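Protein ElaA (Escherichia coli, PDB 5Z6N) probably acts as an N-acetyltransferase of the GNAT superfamily, transferring an acetyl group from acetyl coenzyme A to an amine. Local coordinates at residues 3-9 against 48-54. Residues are numbered along the deposited sequence; the frame is centred on the assembly and turned at random.
Sequences EWQDLHH and NRHILGW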
ATOM      1  N   GLU B   3      13.537 -18.320  -3.250  1.00 35.65           N
ATOM      2  CA  GLU B   3      13.777 -17.861  -4.611  1.00 35.66           C
ATOM      3  C   GLU B   3      13.778 -16.338  -4.616  1.00 34.13           C
ATOM      4  O   GLU B   3      12.942 -15.706  -3.961  1.00 28.23           O
ATOM      5  CB  GLU B   3      12.728 -18.410  -5.582  1.00 38.58           C
ATOM      6  CG  GLU B   3      11.364 -17.729  -5.531  1.00 39.66           C
ATOM      7  CD  GLU B   3      10.474 -18.102  -6.707  1.00 40.46           C
ATOM      8  OE1 GLU B   3       9.289 -18.423  -6.478  1.00 38.82           O
ATOM      9  OE2 GLU B   3      10.960 -18.072  -7.860  1.00 41.44           O
ATOM     10  N   TRP B   4      14.735 -15.755  -5.325  1.00 38.53           N
ATOM     11  CA  TRP B   4      14.855 -14.312  -5.424  1.00 36.68           C
ATOM     12  C   TRP B   4      14.487 -13.855  -6.828  1.00 35.17           C
ATOM     13  O   TRP B   4      14.760 -14.542  -7.819  1.00 33.57           O
ATOM     14  CB  TRP B   4      16.270 -13.845  -5.072  1.00 30.19           C
ATOM     15  CG  TRP B   4      16.651 -14.138  -3.654  1.00 25.05           C
ATOM     16  CD1 TRP B   4      17.221 -15.284  -3.184  1.00 25.82           C
ATOM     17  CD2 TRP B   4      16.496 -13.273  -2.520  1.00 24.22           C
ATOM     18  NE1 TRP B   4      17.427 -15.189  -1.829  1.00 25.82           N
ATOM     19  CE2 TRP B   4      16.990 -13.964  -1.397  1.00 25.19           C
ATOM     20  CE3 TRP B   4      15.981 -11.984  -2.343  1.00 26.37           C
ATOM     21  CZ2 TRP B   4      16.985 -13.412  -0.117  1.00 20.81           C
ATOM     22  CZ3 TRP B   4      15.977 -11.437  -1.068  1.00 15.10           C
ATOM     23  CH2 TRP B   4      16.474 -12.153   0.025  1.00 17.90           C
ATOM     24  N   GLN B   5      13.843 -12.695  -6.900  1.00 33.00           N
ATOM     25  CA  GLN B   5      13.485 -12.073  -8.166  1.00 34.57           C
ATOM     26  C   GLN B   5      13.990 -10.640  -8.168  1.00 35.16           C
ATOM     27  O   GLN B   5      13.736  -9.888  -7.223  1.00 34.65           O
ATOM     28  CB  GLN B   5      11.969 -12.113  -8.397  1.00 32.40           C
ATOM     29  CG  GLN B   5      11.345 -13.485  -8.209  1.00 27.49           C
ATOM     30  CD  GLN B   5       9.897 -13.523  -8.660  1.00 28.64           C
ATOM     31  OE1 GLN B   5       9.105 -12.667  -8.289  1.00 32.31           O
ATOM     32  NE2 GLN B   5       9.549 -14.515  -9.466  1.00 30.03           N
ATOM     33  N   ASP B   6      14.723 -10.277  -9.218  1.00 34.19           N
ATOM     34  CA  ASP B   6      15.284  -8.942  -9.395  1.00 27.79           C
ATOM     35  C   ASP B   6      14.464  -8.284 -10.500  1.00 30.29           C
ATOM     36  O   ASP B   6      14.786  -8.372 -11.683  1.00 33.85           O
ATOM     37  CB  ASP B   6      16.802  -9.025  -9.729  1.00 23.47           C
ATOM     38  CG  ASP B   6      17.384  -7.693 -10.180  1.00 31.83           C
ATOM     39  OD1 ASP B   6      16.760  -6.642  -9.927  1.00 30.92           O
ATOM     40  OD2 ASP B   6      18.495  -7.696 -10.750  1.00 42.73           O
ATOM     41  N   LEU B   7      13.397  -7.609 -10.097  1.00 33.77           N
ATOM     42  CA  LEU B   7      12.383  -7.130 -11.027  1.00 28.37           C
ATOM     43  C   LEU B   7      12.577  -5.646 -11.297  1.00 26.31           C
ATOM     44  O   LEU B   7      12.545  -4.835 -10.366  1.00 27.56           O
ATOM     45  CB  LEU B   7      10.987  -7.378 -10.460  1.00 21.51           C
ATOM     46  CG  LEU B   7      10.600  -8.821 -10.123  1.00 24.58           C
ATOM     47  CD1 LEU B   7       9.105  -8.958 -10.075  1.00 25.74           C
ATOM     48  CD2 LEU B   7      11.188  -9.821 -11.110  1.00 26.76           C
ATOM     49  N   HIS B   8      12.779  -5.295 -12.566  1.00 29.02           N
ATOM     50  CA  HIS B   8      12.482  -3.935 -12.979  1.00 26.75           C
ATOM     51  C   HIS B   8      10.991  -3.701 -12.783  1.00 15.48           C
ATOM     52  O   HIS B   8      10.182  -4.629 -12.873  1.00 25.61           O
ATOM     53  CB  HIS B   8      12.884  -3.698 -14.437  1.00 31.63           C
ATOM     54  CG  HIS B   8      12.702  -2.280 -14.887  1.00 41.53           C
ATOM     55  ND1 HIS B   8      13.734  -1.366 -14.885  1.00 43.99           N
ATOM     56  CD2 HIS B   8      11.613  -1.614 -15.341  1.00 39.84           C
ATOM     57  CE1 HIS B   8      13.290  -0.200 -15.318  1.00 41.42           C
ATOM     58  NE2 HIS B   8      12.005  -0.323 -15.601  1.00 40.63           N
ATOM     59  N   HIS B   9      10.622  -2.457 -12.486  1.00 15.15           N
ATOM     60  CA  HIS B   9       9.238  -2.187 -12.111  1.00 36.26           C
ATOM     61  C   HIS B   9       8.256  -2.526 -13.227  1.00 36.88           C
ATOM     62  O   HIS B   9       7.076  -2.767 -12.946  1.00 34.43           O
ATOM     63  CB  HIS B   9       9.079  -0.724 -11.696  1.00 33.92           C
ATOM     64  CG  HIS B   9       9.192   0.244 -12.830  1.00 27.30           C
ATOM     65  ND1 HIS B   9       8.099   0.659 -13.559  1.00 24.01           N
ATOM     66  CD2 HIS B   9      10.261   0.881 -13.360  1.00 26.14           C
ATOM     67  CE1 HIS B   9       8.488   1.510 -14.489  1.00 26.09           C
ATOM     68  NE2 HIS B   9       9.797   1.665 -14.389  1.00 28.82           N
ATOM     69  N   ASN B  48      14.033   1.987 -11.942  1.00 33.88           N
ATOM     70  CA  ASN B  48      13.992   1.498 -10.574  1.00 33.00           C
ATOM     71  C   ASN B  48      13.554   0.042 -10.534  1.00 29.70           C
ATOM     72  O   ASN B  48      12.644  -0.367 -11.259  1.00 28.97           O
ATOM     73  CB  ASN B  48      13.055   2.358  -9.729  1.00 34.45           C
ATOM     74  CG  ASN B  48      13.578   3.765  -9.540  1.00 33.82           C
ATOM     75  OD1 ASN B  48      14.761   4.031  -9.745  1.00 32.08           O
ATOM     76  ND2 ASN B  48      12.702   4.673  -9.139  1.00 35.32           N
ATOM     77  N   ARG B  49      14.211  -0.730  -9.671  1.00 29.12           N
ATOM     78  CA  ARG B  49      14.035  -2.171  -9.592  1.00 26.32           C
ATOM     79  C   ARG B  49      13.577  -2.556  -8.193  1.00 25.67           C
ATOM     80  O   ARG B  49      13.757  -1.807  -7.228  1.00 24.32           O
ATOM     81  CB  ARG B  49      15.344  -2.910  -9.915  1.00 25.53           C
ATOM     82  CG  ARG B  49      16.197  -2.237 -10.980  1.00 25.54           C
ATOM     83  CD  ARG B  49      17.306  -3.154 -11.475  1.00 28.46           C
ATOM     84  NE  ARG B  49      16.863  -4.540 -11.555  1.00 30.28           N
ATOM     85  CZ  ARG B  49      16.493  -5.132 -12.686  1.00 26.08           C
ATOM     86  NH1 ARG B  49      16.507  -4.455 -13.825  1.00 23.12           N
ATOM     87  NH2 ARG B  49      16.097  -6.396 -12.685  1.00 21.84           N
ATOM     88  N   HIS B  50      12.995  -3.747  -8.091  1.00 23.92           N
ATOM     89  CA  HIS B  50      12.583  -4.315  -6.816  1.00 22.96           C
ATOM     90  C   HIS B  50      13.110  -5.737  -6.691  1.00 23.04           C
ATOM     91  O   HIS B  50      13.148  -6.488  -7.673  1.00 13.72           O
ATOM     92  CB  HIS B  50      11.055  -4.313  -6.653  1.00 21.21           C
ATOM     93  CG  HIS B  50      10.397  -3.023  -7.049  1.00 25.06           C
ATOM     94  ND1 HIS B  50      10.241  -2.636  -8.367  1.00 24.30           N
ATOM     95  CD2 HIS B  50       9.883  -2.018  -6.296  1.00 20.15           C
ATOM     96  CE1 HIS B  50       9.639  -1.460  -8.405  1.00 19.56           C
ATOM     97  NE2 HIS B  50       9.414  -1.062  -7.164  1.00 17.73           N
ATOM     98  N   ILE B  51      13.516  -6.099  -5.477  1.00 12.86           N
ATOM     99  CA  ILE B  51      14.064  -7.414  -5.183  1.00 25.00           C
ATOM    100  C   ILE B  51      13.180  -8.066  -4.129  1.00 28.74           C
ATOM    101  O   ILE B  51      12.910  -7.469  -3.081  1.00 24.67           O
ATOM    102  CB  ILE B  51      15.530  -7.311  -4.731  1.00 25.55           C
ATOM    103  CG1 ILE B  51      16.363  -6.818  -5.917  1.00 24.72           C
ATOM    104  CG2 ILE B  51      16.043  -8.655  -4.207  1.00 28.76           C
ATOM    105  CD1 ILE B  51      17.735  -6.373  -5.586  1.00 28.34           C
ATOM    106  N   LEU B  52      12.707  -9.275  -4.431  1.00 31.95           N
ATOM    107  CA  LEU B  52      11.713  -9.969  -3.625  1.00 30.18           C
ATOM    108  C   LEU B  52      12.256 -11.330  -3.223  1.00 33.28           C
ATOM    109  O   LEU B  52      12.762 -12.074  -4.070  1.00 32.33           O
ATOM    110  CB  LEU B  52      10.395 -10.148  -4.396  1.00 32.02           C
ATOM    111  CG  LEU B  52       9.876  -9.018  -5.293  1.00 31.68           C
ATOM    112  CD1 LEU B  52       8.688  -9.452  -6.126  1.00 29.05           C
ATOM    113  CD2 LEU B  52       9.507  -7.832  -4.469  1.00 35.72           C
ATOM    114  N   GLY B  53      12.147 -11.654  -1.937  1.00 32.92           N
ATOM    115  CA  GLY B  53      12.463 -12.991  -1.473  1.00 34.06           C
ATOM    116  C   GLY B  53      11.194 -13.783  -1.234  1.00 43.36           C
ATOM    117  O   GLY B  53      10.362 -13.385  -0.414  1.00 46.89           O
ATOM    118  N   TRP B  54      11.021 -14.896  -1.946  1.00 42.70           N
ATOM    119  CA  TRP B  54       9.805 -15.696  -1.868  1.00 38.50           C
ATOM    120  C   TRP B  54      10.088 -17.035  -1.200  1.00 44.53           C
ATOM    121  O   TRP B  54      11.045 -17.727  -1.561  1.00 44.44           O
ATOM    122  CB  TRP B  54       9.206 -15.921  -3.258  1.00 40.12           C
ATOM    123  CG  TRP B  54       8.516 -14.716  -3.819  1.00 39.55           C
ATOM    124  CD1 TRP B  54       9.028 -13.812  -4.703  1.00 36.26           C
ATOM    125  CD2 TRP B  54       7.181 -14.283  -3.532  1.00 36.97           C
ATOM    126  NE1 TRP B  54       8.095 -12.842  -4.983  1.00 33.11           N
ATOM    127  CE2 TRP B  54       6.951 -13.109  -4.276  1.00 32.37           C
ATOM    128  CE3 TRP B  54       6.156 -14.778  -2.719  1.00 34.29           C
ATOM    129  CZ2 TRP B  54       5.742 -12.420  -4.228  1.00 31.31           C
ATOM    130  CZ3 TRP B  54       4.959 -14.093  -2.670  1.00 32.10           C
ATOM    131  CH2 TRP B  54       4.761 -12.928  -3.422  1.00 29.59           C
TER
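R49 reaches across to D6 on the neighbouring strand and closes a salt bridge, NE lying 2.7 Å from D6 OD1. OD1 lies in the guanidinium plane, but the arginine meets it on the syn side from a position tilted 29° out of the carboxylate plane, the two flat groups being turned 74° against each other. A bend at chi3 (37°) turns the guanidinium toward strand 3-8, where NH2 also makes a weak hydrogen bond to the backbone O of D6, while one face of the guanidinium lies over H8 N. T102 of helix 91-106 gives D6 a second partner, a weak hydrogen bond at OD2.

The two strands themselves are joined by a regular antiparallel ladder. E3 with W54, Q5 with L52 and L7 with H50 are the hydrogen-bonded pairs, each joined by two backbone bonds; H50 N to L7 O spans 2.6 Å. Beyond the non-hydrogen-bonded pair H8 and R49, H9 N donates a hydrogen bond to N48 O at 3.2 Å, and G46 holds the ring of H9 through NE2.

Packing differs on the two faces. On the face of W4, D6 and I51, G53 CA lies over the six-membered ring of W4 in a CH-pi contact, 4.0 Å from its centroid, and I51 CG2 touches W4 CE3 obliquely at 3.8 Å. This face meets helix 91-106, where K98 forms a cation-pi contact with W4. On the other face, L7 CD1 meets L52 CD1 at 4.0 Å, the side chains crossing at about a right angle, and E3 CG rests 3.6 Å from W54 CB; helix 14-31 packs there.

The contact thus adds strand 3-8 to strand 49-54 as an outermost strand, within this chain, of the mixed, helix-flanked GNAT sheet. Its chemistry implies a division of labour: backbone bonds set the register, while the buried arginine probably has its charge balanced by D6.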